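Local coordinates for protein nicotinate phosphoribosyltransferase (Porphyromonas gingivalis, PDB 2IM5) that probably transfers the phosphoribosyl group of phosphoribosyl pyrophosphate to nicotinate, with ATP hydrolysis, giving nicotinate mononucleotide for NAD biosynthesis, at residues Pro379-Ile382 and Leu383-Met386; Arg89-Pro92 and Glu93-Thr96; Lys67-Leu70 and Gln71-Pro75. One frame throughout, in Å; residues are numbered along the deposited sequence.

Followed from the N terminus, the chain passes interaction 3, then interaction 2 and much later interaction 1. The three lie in series, neither nested nor crossed, and each is local. Interaction 3 covers the last turns of helix 64-73 and its exit at Leu74, set against helix 79-87. Interaction 2 makes the tight turn that joins helix 79-87 to edge strand 95-99 of the antiparallel sheet and touches helix 113-116; its nearest atoms are about 11 Å from those of interaction 3. Interaction 1 opens the C-terminal helix 379-389, resting on the loop at Tyr225, on the opposite side of the chain's centre from interaction 3.

Interaction 1 of 3, residues Pro379-Ile382 and Leu383-Met386; sequences PEEI and LLAM
The shortest polar bond here runs from Ala385 N to Glu381 O, 2.9 Å, with an N-H...O angle of 156°. It is one of four successive i to i+4 bonds: Leu383 N reaches Pro379 O, Leu384 N reaches Glu380 O, and Met386 N reaches Ile382 O at 3.0 Å. Together they build the first turns of an alpha-helix that starts at Pro379, a residue whose nitrogen has no hydrogen to give and which therefore suits a first turn.

The side chains add two modest contacts. Glu381 extends its CG anti to the backbone N (chi1 -166°) and then bends at chi2, which turns the carboxylate forward along the helix until OE2 lies 3.5 Å from Leu384 CD2. The methyl merely flanks this oxygen; OE2 has its hydrogen bond with Tyr225 OH, beyond the helix. On another face of the helix, Ile382 and Met386 run side by side in the same direction, and Ile382 CG2 approaches Met386 SD to 4.2 Å. Met386 CG also comes within 3.3 Å of Ile382 O, the oxygen that accepts from its own backbone N.

The helix lies at the protein surface. Ala385 is buried against Tyr225, in the loop between helices 213-223 and 228-240. Glu381 touches Val366 and Met386 touches His375, both between strand 363-364 and this helix, while Met386 also meets Ile391, just past the helix end.

Interaction 2 of 3, residues Arg89-Pro92 and Glu93-Thr96; sequences RFDP and EEVT
Asp91 holds its CG anti to the backbone N (chi1 175°), while Glu94 sets its own CG anti to the carbonyl carbon and stretches out from there; these two choices carry both carboxylates to one side of a tight turn. Glu94 CG passes 3.4 Å from Asp91 O, and Glu94 CD comes within 4.0 Å of Asp91 CB.

The backbone beneath is a short 3-10 turn. Glu94 N donates to Asp91 O at 3.1 Å, and Val95 N to Pro92 O at 3.0 Å. Pro92 sits in the turn, its ring holding phi near -51°, and at Val95 the chain straightens into strand 95-99.

Two waters join Asp91 to Glu94, one from the backbone N and one between the carboxylates. Water 1 accepts from Asp91 N and donates to Glu94 OE1 at 2.6 Å; water 2 donates to both Asp91 OD2, at 2.6 Å, and Glu94 OE2. Glu94 is also held from outside, by a salt bridge from OE2 to Arg115 and a hydrogen bond from OE1 to Trp119 NE1.

Two acidic groups thus face each other across this turn, with Asp91 OD2 4.4 Å from Glu94 OE2. Such proximity would tend to raise the cost of full ionisation, and water 2 together with Arg115 probably offsets part of the repulsion between them.

Interaction 3 of 3, residues Lys67-Leu70 and Gln71-Pro75; sequences KEFL and QRELP
Phe69 and Glu73 meet through carbon: Glu73 CB sits over one face of the Phe69 ring, 4.0 Å from its centroid and 24° off the ring normal, a CH-pi contact displaced toward the rim. Glu73 CG comes closer still to the ring atom CE1. Having CG anti to the backbone N (chi1 172°) sends the Phe69 ring along the helix toward Glu73, and the bend of Glu73 at chi2 carries its carboxylate away from the ring. Leu74 CD1 approaches the same ring obliquely, 3.9 Å from Phe69 CE2.

Around to the buried side, Leu70 and Leu74 touch through their methyls, CD2 to CD2 at 4.0 Å. On the outer flank Glu68 and Arg72 lie alongside each other, pointing the same way. Glu68 OE1 stands over a face of the guanidinium, 4.0 Å from Arg72 NH2; the attraction is one of charge, since no N-H points at the oxygen. Gln71 has CG beside its backbone N and stretches back along the preceding turn, its CG 3.1 Å from Lys67 O and its NE2 3.6 Å from Lys67 CE.

The backbone fixes this spacing. Gln71, Arg72, Glu73 and Leu74 donate in turn to Lys67 O, Glu68 O, Phe69 O and Leu70 O. The shortest of these bonds runs from Glu73 N to Phe69 O, 2.7 Å. Further out, His201 stacks on the Phe69 ring, Leu70 packs on Leu8, Leu62 and Leu85, and Ile82 of helix 79-87 meets both Lys67 and Gln71.

The whole is the C-terminal end of an amphipathic alpha-helix: Leu74 leaves helical geometry, Pro75 follows it, and buried leucines face the protein while Glu68, Arg72 and Glu73 line the outer side and Lys67 lies on the side of helix 79-87.

Interaction 1 of 3, residues Pro379-Ile382 and Leu383-Met386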
loop_
_atom_site.group_PDB
_atom_site.type_symbol
_atom_site.label_atom_id
_atom_site.label_comp_id
_atom_site.label_asym_id
_atom_site.label_seq_id
_atom_site.Cartn_x
_atom_site.Cartn_y
_atom_site.Cartn_z
ATOM N N PRO A 379 -10.812 -7.597 -18.335
ATOM C CA PRO A 379 -10.736 -6.883 -19.617
ATOM C C PRO A 379 -12.034 -6.185 -20.022
ATOM O O PRO A 379 -12.015 -5.028 -20.433
ATOM C CB PRO A 379 -10.350 -7.985 -20.596
ATOM C CG PRO A 379 -9.469 -8.853 -19.765
ATOM C CD PRO A 379 -10.242 -8.951 -18.464
ATOM N N GLU A 380 -13.152 -6.894 -19.915
ATOM C CA GLU A 380 -14.452 -6.334 -20.261
ATOM C C GLU A 380 -14.721 -5.088 -19.409
ATOM O O GLU A 380 -15.193 -4.069 -19.913
ATOM C CB GLU A 380 -15.547 -7.378 -20.008
ATOM C CG GLU A 380 -16.944 -6.988 -20.498
ATOM C CD GLU A 380 -17.112 -7.141 -22.009
ATOM O OE1 GLU A 380 -18.261 -6.973 -22.498
ATOM O OE2 GLU A 380 -16.101 -7.429 -22.703
ATOM N N GLU A 381 -14.406 -5.176 -18.117
ATOM C CA GLU A 381 -14.635 -4.071 -17.195
ATOM C C GLU A 381 -13.704 -2.901 -17.482
ATOM O O GLU A 381 -14.096 -1.742 -17.360
ATOM C CB GLU A 381 -14.459 -4.545 -15.752
ATOM C CG GLU A 381 -14.985 -3.574 -14.698
ATOM C CD GLU A 381 -16.467 -3.272 -14.859
ATOM O OE1 GLU A 381 -17.238 -4.210 -15.142
ATOM O OE2 GLU A 381 -16.866 -2.098 -14.690
ATOM N N ILE A 382 -12.466 -3.200 -17.865
ATOM C CA ILE A 382 -11.499 -2.152 -18.178
ATOM C C ILE A 382 -11.993 -1.300 -19.345
ATOM O O ILE A 382 -11.897 -0.068 -19.316
ATOM C CB ILE A 382 -10.124 -2.745 -18.549
ATOM C CG1 ILE A 382 -9.469 -3.363 -17.314
ATOM C CG2 ILE A 382 -9.226 -1.657 -19.136
ATOM C CD1 ILE A 382 -8.187 -4.120 -17.610
ATOM N N LEU A 383 -12.512 -1.965 -20.371
ATOM C CA LEU A 383 -13.046 -1.286 -21.546
ATOM C C LEU A 383 -14.200 -0.371 -21.122
ATOM O O LEU A 383 -14.278 0.780 -21.552
ATOM C CB LEU A 383 -13.568 -2.320 -22.552
ATOM C CG LEU A 383 -13.249 -2.093 -24.033
ATOM C CD1 LEU A 383 -13.974 -3.147 -24.872
ATOM C CD2 LEU A 383 -13.670 -0.690 -24.455
ATOM N N LEU A 384 -15.092 -0.898 -20.287
ATOM C CA LEU A 384 -16.239 -0.140 -19.814
ATOM C C LEU A 384 -15.773 1.116 -19.074
ATOM O O LEU A 384 -16.328 2.189 -19.267
ATOM C CB LEU A 384 -17.107 -1.006 -18.888
ATOM C CG LEU A 384 -18.379 -0.342 -18.356
ATOM C CD1 LEU A 384 -19.333 -0.103 -19.504
ATOM C CD2 LEU A 384 -19.034 -1.234 -17.310
ATOM N N ALA A 385 -14.745 0.983 -18.242
ATOM C CA ALA A 385 -14.235 2.125 -17.489
ATOM C C ALA A 385 -13.699 3.183 -18.445
ATOM O O ALA A 385 -14.021 4.367 -18.318
ATOM C CB ALA A 385 -13.144 1.682 -16.531
ATOM N N MET A 386 -12.883 2.755 -19.405
ATOM C CA MET A 386 -12.328 3.684 -20.380
ATOM C C MET A 386 -13.441 4.374 -21.173
ATOM O O MET A 386 -13.423 5.595 -21.324
ATOM C CB MET A 386 -11.368 2.959 -21.331
ATOM C CG MET A 386 -10.121 2.432 -20.629
ATOM S SD MET A 386 -8.889 1.630 -21.701
ATOM C CE MET A 386 -7.850 2.940 -22.059
#

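Interaction 2 of 3, residues Arg89-Pro92 and Glu93-Thr96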
loop_
_atom_site.group_PDB
_atom_site.type_symbol
_atom_site.label_atom_id
_atom_site.label_comp_id
_atom_site.label_asym_id
_atom_site.label_seq_id
_atom_site.Cartn_x
_atom_site.Cartn_y
_atom_site.Cartn_z
ATOM N N ARG A 89 -9.428 -12.182 15.113
ATOM C CA ARG A 89 -8.673 -13.397 14.841
ATOM C C ARG A 89 -8.793 -13.699 13.362
ATOM O O ARG A 89 -9.898 -13.712 12.823
ATOM C CB ARG A 89 -9.217 -14.582 15.640
ATOM C CG ARG A 89 -8.913 -14.522 17.120
ATOM C CD ARG A 89 -7.413 -14.589 17.398
ATOM N NE ARG A 89 -7.141 -14.508 18.831
ATOM C CZ ARG A 89 -7.345 -13.422 19.572
ATOM N NH1 ARG A 89 -7.817 -12.314 19.018
ATOM N NH2 ARG A 89 -7.095 -13.449 20.875
ATOM N N PHE A 90 -7.656 -13.910 12.701
ATOM C CA PHE A 90 -7.659 -14.243 11.282
ATOM C C PHE A 90 -8.409 -15.572 11.095
ATOM O O PHE A 90 -8.274 -16.493 11.908
ATOM C CB PHE A 90 -6.224 -14.384 10.768
ATOM C CG PHE A 90 -5.548 -13.070 10.486
ATOM C CD1 PHE A 90 -5.795 -12.387 9.293
ATOM C CD2 PHE A 90 -4.670 -12.507 11.411
ATOM C CE1 PHE A 90 -5.175 -11.163 9.028
ATOM C CE2 PHE A 90 -4.049 -11.285 11.152
ATOM C CZ PHE A 90 -4.300 -10.612 9.960
ATOM N N ASP A 91 -9.221 -15.655 10.046
ATOM C CA ASP A 91 -9.967 -16.879 9.757
ATOM C C ASP A 91 -9.436 -17.473 8.462
ATOM O O ASP A 91 -9.797 -17.034 7.368
ATOM C CB ASP A 91 -11.457 -16.593 9.616
ATOM C CG ASP A 91 -12.248 -17.828 9.206
ATOM O OD1 ASP A 91 -11.677 -18.937 9.217
ATOM O OD2 ASP A 91 -13.444 -17.692 8.875
ATOM N N PRO A 92 -8.573 -18.495 8.576
ATOM C CA PRO A 92 -7.948 -19.189 7.448
ATOM C C PRO A 92 -8.885 -19.687 6.360
ATOM O O PRO A 92 -8.485 -19.779 5.209
ATOM C CB PRO A 92 -7.199 -20.339 8.117
ATOM C CG PRO A 92 -6.889 -19.807 9.465
ATOM C CD PRO A 92 -8.179 -19.124 9.848
ATOM N N GLU A 93 -10.127 -20.014 6.704
ATOM C CA GLU A 93 -11.025 -20.517 5.676
ATOM C C GLU A 93 -11.504 -19.471 4.674
ATOM O O GLU A 93 -12.160 -19.816 3.700
ATOM C CB GLU A 93 -12.211 -21.257 6.295
ATOM C CG GLU A 93 -13.020 -20.472 7.274
ATOM C CD GLU A 93 -14.021 -21.353 8.000
ATOM O OE1 GLU A 93 -13.609 -22.442 8.459
ATOM O OE2 GLU A 93 -15.209 -20.961 8.118
ATOM N N GLU A 94 -11.164 -18.202 4.895
ATOM C CA GLU A 94 -11.539 -17.149 3.945
ATOM C C GLU A 94 -10.527 -17.189 2.794
ATOM O O GLU A 94 -10.736 -16.585 1.740
ATOM C CB GLU A 94 -11.470 -15.758 4.596
ATOM C CG GLU A 94 -12.368 -15.536 5.798
ATOM C CD GLU A 94 -12.076 -14.209 6.491
ATOM O OE1 GLU A 94 -10.921 -13.743 6.389
ATOM O OE2 GLU A 94 -12.986 -13.645 7.150
ATOM N N VAL A 95 -9.438 -17.918 3.009
ATOM C CA VAL A 95 -8.351 -18.005 2.036
ATOM C C VAL A 95 -8.204 -19.366 1.361
ATOM O O VAL A 95 -8.184 -20.393 2.039
ATOM C CB VAL A 95 -7.006 -17.674 2.723
ATOM C CG1 VAL A 95 -5.884 -17.648 1.703
ATOM C CG2 VAL A 95 -7.109 -16.346 3.452
ATOM N N THR A 96 -8.074 -19.366 0.035
ATOM C CA THR A 96 -7.904 -20.604 -0.722
ATOM C C THR A 96 -6.617 -20.539 -1.532
ATOM O O THR A 96 -6.438 -19.646 -2.358
ATOM C CB THR A 96 -9.079 -20.855 -1.699
ATOM O OG1 THR A 96 -10.302 -20.954 -0.961
ATOM C CG2 THR A 96 -8.860 -22.156 -2.479
HETATM O O HOH W 1 -10.043 -13.272 8.772
HETATM O O HOH W 2 -14.710 -15.435 8.630
#

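Interaction 3 of 3, residues Lys67-Leu70 and Gln71-Pro75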
loop_
_atom_site.group_PDB
_atom_site.type_symbol
_atom_site.label_atom_id
_atom_site.label_comp_id
_atom_site.label_asym_id
_atom_site.label_seq_id
_atom_site.Cartn_x
_atom_site.Cartn_y
_atom_site.Cartn_z
ATOM N N LYS A 67 -1.792 -2.654 21.905
ATOM C CA LYS A 67 -3.043 -1.920 22.038
ATOM C C LYS A 67 -2.763 -0.502 22.543
ATOM O O LYS A 67 -3.328 0.464 22.033
ATOM C CB LYS A 67 -3.994 -2.633 23.004
ATOM C CG LYS A 67 -5.355 -1.976 23.110
ATOM C CD LYS A 67 -6.226 -2.614 24.184
ATOM C CE LYS A 67 -7.504 -1.810 24.384
ATOM N NZ LYS A 67 -8.377 -2.331 25.485
ATOM N N GLU A 68 -1.896 -0.377 23.544
ATOM C CA GLU A 68 -1.543 0.937 24.088
ATOM C C GLU A 68 -0.842 1.775 23.028
ATOM O O GLU A 68 -1.027 2.993 22.964
ATOM C CB GLU A 68 -0.631 0.792 25.305
ATOM C CG GLU A 68 -1.341 0.285 26.547
ATOM C CD GLU A 68 -0.378 -0.057 27.680
ATOM O OE1 GLU A 68 0.533 0.761 27.964
ATOM O OE2 GLU A 68 -0.538 -1.144 28.287
ATOM N N PHE A 69 -0.029 1.121 22.200
ATOM C CA PHE A 69 0.670 1.813 21.126
ATOM C C PHE A 69 -0.352 2.383 20.132
ATOM O O PHE A 69 -0.265 3.542 19.728
ATOM C CB PHE A 69 1.604 0.852 20.394
ATOM C CG PHE A 69 2.229 1.434 19.161
ATOM C CD1 PHE A 69 3.240 2.390 19.259
ATOM C CD2 PHE A 69 1.793 1.041 17.897
ATOM C CE1 PHE A 69 3.809 2.946 18.110
ATOM C CE2 PHE A 69 2.350 1.586 16.750
ATOM C CZ PHE A 69 3.366 2.546 16.855
ATOM N N LEU A 70 -1.317 1.560 19.736
ATOM C CA LEU A 70 -2.334 2.004 18.791
ATOM C C LEU A 70 -3.104 3.201 19.341
ATOM O O LEU A 70 -3.386 4.158 18.618
ATOM C CB LEU A 70 -3.316 0.870 18.473
ATOM C CG LEU A 70 -2.750 -0.349 17.736
ATOM C CD1 LEU A 70 -3.850 -1.368 17.521
ATOM C CD2 LEU A 70 -2.156 0.082 16.395
ATOM N N GLN A 71 -3.438 3.148 20.626
ATOM C CA GLN A 71 -4.184 4.233 21.250
ATOM C C GLN A 71 -3.370 5.519 21.283
ATOM O O GLN A 71 -3.910 6.604 21.095
ATOM C CB GLN A 71 -4.592 3.839 22.668
ATOM C CG GLN A 71 -5.450 2.596 22.717
ATOM C CD GLN A 71 -5.671 2.091 24.132
ATOM O OE1 GLN A 71 -4.729 1.982 24.918
ATOM N NE2 GLN A 71 -6.915 1.762 24.458
ATOM N N ARG A 72 -2.066 5.397 21.494
ATOM C CA ARG A 72 -1.218 6.580 21.564
ATOM C C ARG A 72 -0.708 7.105 20.233
ATOM O O ARG A 72 -0.679 8.313 20.024
ATOM C CB ARG A 72 -0.023 6.312 22.486
ATOM C CG ARG A 72 -0.442 6.055 23.920
ATOM C CD ARG A 72 0.719 5.703 24.826
ATOM N NE ARG A 72 0.242 5.417 26.177
ATOM C CZ ARG A 72 1.011 4.998 27.178
ATOM N NH1 ARG A 72 2.313 4.805 26.994
ATOM N NH2 ARG A 72 0.475 4.777 28.371
ATOM N N GLU A 73 -0.323 6.204 19.338
ATOM C CA GLU A 73 0.237 6.604 18.058
ATOM C C GLU A 73 -0.682 6.630 16.850
ATOM O O GLU A 73 -0.354 7.261 15.846
ATOM C CB GLU A 73 1.451 5.733 17.752
ATOM C CG GLU A 73 2.556 5.879 18.775
ATOM C CD GLU A 73 2.977 7.324 18.956
ATOM O OE1 GLU A 73 3.331 7.969 17.941
ATOM O OE2 GLU A 73 2.949 7.815 20.106
ATOM N N LEU A 74 -1.814 5.941 16.917
ATOM C CA LEU A 74 -2.752 5.942 15.789
ATOM C C LEU A 74 -4.126 6.352 16.298
ATOM O O LEU A 74 -5.109 5.610 16.151
ATOM C CB LEU A 74 -2.824 4.558 15.131
ATOM C CG LEU A 74 -1.625 4.107 14.280
ATOM C CD1 LEU A 74 -0.433 3.820 15.176
ATOM C CD2 LEU A 74 -2.001 2.856 13.489
ATOM N N PRO A 75 -4.211 7.556 16.897
ATOM C CA PRO A 75 -5.459 8.093 17.447
ATOM C C PRO A 75 -6.595 8.256 16.448
ATOM O O PRO A 75 -7.753 8.306 16.851
ATOM C CB PRO A 75 -5.021 9.423 18.064
ATOM C CG PRO A 75 -3.918 9.854 17.148
ATOM C CD PRO A 75 -3.139 8.571 16.959
#